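Local coordinates for protein acetyltransferase PA1377 (Pseudomonas aeruginosa, PDB 2VI7) that probably transfers an acetyl group to the amino group of a substrate, as a putative N-acetyltransferase of the GCN5-related (GNAT) family, at residues A[19-24]-A[43-48]. Sequence-based numbering, arbitrary orientation.
Sequences EGLTAL and EQRRKR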
loop_
_atom_site.group_PDB
_atom_site.type_symbol
_atom_site.label_atom_id
_atom_site.label_comp_id
_atom_site.label_asym_id
_atom_site.label_seq_id
_atom_site.Cartn_x
_atom_site.Cartn_y
_atom_site.Cartn_z
ATOM N N GLU A 19 15.352 -5.686 21.092
ATOM C CA GLU A 19 14.921 -6.721 22.021
ATOM C C GLU A 19 13.560 -6.381 22.627
ATOM O O GLU A 19 12.667 -7.228 22.678
ATOM C CB GLU A 19 15.955 -6.914 23.138
ATOM C CG GLU A 19 15.919 -8.314 23.753
ATOM C CD GLU A 19 16.899 -8.487 24.912
ATOM O OE1 GLU A 19 18.090 -8.126 24.744
ATOM O OE2 GLU A 19 16.466 -8.991 25.979
ATOM N N GLY A 20 13.409 -5.138 23.080
ATOM C CA GLY A 20 12.156 -4.706 23.675
ATOM C C GLY A 20 11.011 -4.620 22.680
ATOM O O GLY A 20 9.863 -4.928 23.014
ATOM N N LEU A 21 11.317 -4.193 21.456
ATOM C CA LEU A 21 10.295 -4.077 20.421
ATOM C C LEU A 21 9.768 -5.461 20.028
ATOM O O LEU A 21 8.570 -5.648 19.801
ATOM C CB LEU A 21 10.859 -3.374 19.180
ATOM C CG LEU A 21 9.805 -3.255 18.079
ATOM C CD1 LEU A 21 8.738 -2.265 18.516
ATOM C CD2 LEU A 21 10.439 -2.814 16.789
ATOM N N THR A 22 10.682 -6.422 19.945
ATOM C CA THR A 22 10.349 -7.795 19.603
ATOM C C THR A 22 9.400 -8.370 20.647
ATOM O O THR A 22 8.430 -9.047 20.314
ATOM C CB THR A 22 11.611 -8.646 19.547
ATOM O OG1 THR A 22 12.473 -8.139 18.526
ATOM C CG2 THR A 22 11.276 -10.055 19.202
ATOM N N ALA A 23 9.689 -8.092 21.913
ATOM C CA ALA A 23 8.855 -8.561 23.008
ATOM C C ALA A 23 7.468 -7.939 22.902
ATOM O O ALA A 23 6.460 -8.594 23.185
ATOM C CB ALA A 23 9.484 -8.192 24.341
ATOM N N LEU A 24 7.420 -6.671 22.502
ATOM C CA LEU A 24 6.152 -5.958 22.359
ATOM C C LEU A 24 5.196 -6.719 21.440
ATOM O O LEU A 24 4.051 -6.989 21.792
ATOM C CB LEU A 24 6.388 -4.554 21.788
ATOM C CG LEU A 24 5.122 -3.745 21.475
ATOM C CD1 LEU A 24 4.412 -3.393 22.782
ATOM C CD2 LEU A 24 5.489 -2.487 20.683
ATOM N N GLU A 43 16.744 -11.558 15.853
ATOM C CA GLU A 43 17.551 -11.873 14.680
ATOM C C GLU A 43 17.214 -11.160 13.370
ATOM O O GLU A 43 18.017 -10.370 12.877
ATOM N N GLN A 44 16.042 -11.439 12.801
ATOM C CA GLN A 44 15.672 -10.825 11.524
ATOM C C GLN A 44 15.411 -9.321 11.579
ATOM O O GLN A 44 15.577 -8.625 10.573
ATOM C CB GLN A 44 14.451 -11.526 10.904
ATOM C CG GLN A 44 14.762 -12.476 9.736
ATOM C CD GLN A 44 14.587 -13.947 10.097
ATOM N N ARG A 45 14.996 -8.817 12.739
ATOM C CA ARG A 45 14.738 -7.389 12.892
ATOM C C ARG A 45 16.013 -6.579 12.710
ATOM O O ARG A 45 16.039 -5.598 11.962
ATOM C CB ARG A 45 14.130 -7.102 14.268
ATOM C CG ARG A 45 12.717 -7.629 14.388
ATOM C CD ARG A 45 11.950 -7.047 15.570
ATOM N NE ARG A 45 10.508 -7.132 15.331
ATOM C CZ ARG A 45 9.824 -6.322 14.520
ATOM N NH1 ARG A 45 10.439 -5.342 13.861
ATOM N NH2 ARG A 45 8.518 -6.509 14.352
ATOM N N ARG A 46 17.066 -7.009 13.396
ATOM C CA ARG A 46 18.364 -6.349 13.339
ATOM C C ARG A 46 18.843 -6.210 11.890
ATOM O O ARG A 46 19.377 -5.167 11.493
ATOM C CB ARG A 46 19.368 -7.161 14.152
ATOM C CG ARG A 46 20.448 -6.351 14.808
ATOM C CD ARG A 46 20.998 -7.133 15.976
ATOM N NE ARG A 46 21.042 -6.311 17.178
ATOM C CZ ARG A 46 20.712 -6.747 18.388
ATOM N NH1 ARG A 46 20.310 -8.007 18.544
ATOM N NH2 ARG A 46 20.786 -5.923 19.435
ATOM N N LYS A 47 18.650 -7.265 11.104
ATOM C CA LYS A 47 19.047 -7.243 9.700
ATOM C C LYS A 47 18.202 -6.198 8.958
ATOM O O LYS A 47 18.646 -5.603 7.959
ATOM C CB LYS A 47 18.838 -8.622 9.060
ATOM N N ARG A 48 16.984 -5.988 9.462
ATOM C CA ARG A 48 16.043 -5.034 8.882
ATOM C C ARG A 48 16.430 -3.599 9.252
ATOM O O ARG A 48 16.539 -2.731 8.381
#
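R45 reaches from helix 42-49 to T22 and L21 of helix 18-25, joining two helices that lie between the first two sheet strands (8-12 and 58-65) in the sequence of this GNAT fold. The nearest CA atoms, those of T22 and R45, are 8.0 Å apart, and the two segments bury 135 Å² between them. CB of R45 leaves its helix toward the partner, and chi1 of -70° sets CG beside the backbone N. The chain then runs extended to NE. R45 CG passes T22 OG1 at 4.2 Å, whereas R45 CD comes closest, 3.2 Å from T22 OG1, a carbon-oxygen contact. R45 NE, 3.9 Å from T22 OG1, is buried here without a polar partner in the model. T22 OG1, beside its own backbone N, is hydrogen-bonded to V18 O one turn earlier, consistent with a held rotation. Rotation about the CD-NE bond (chi4 -77°) swings the R45 guanidinium out of the line of the extended chain, and one face receives a methyl of L21, whose side chain crosses that of R45 at about a right angle. Y13, Q36 and Y25 also touch R45, while L21 packs on S72 of strand 68-77. The path ends at R45 NH1, 3.9 Å from L21 CD2.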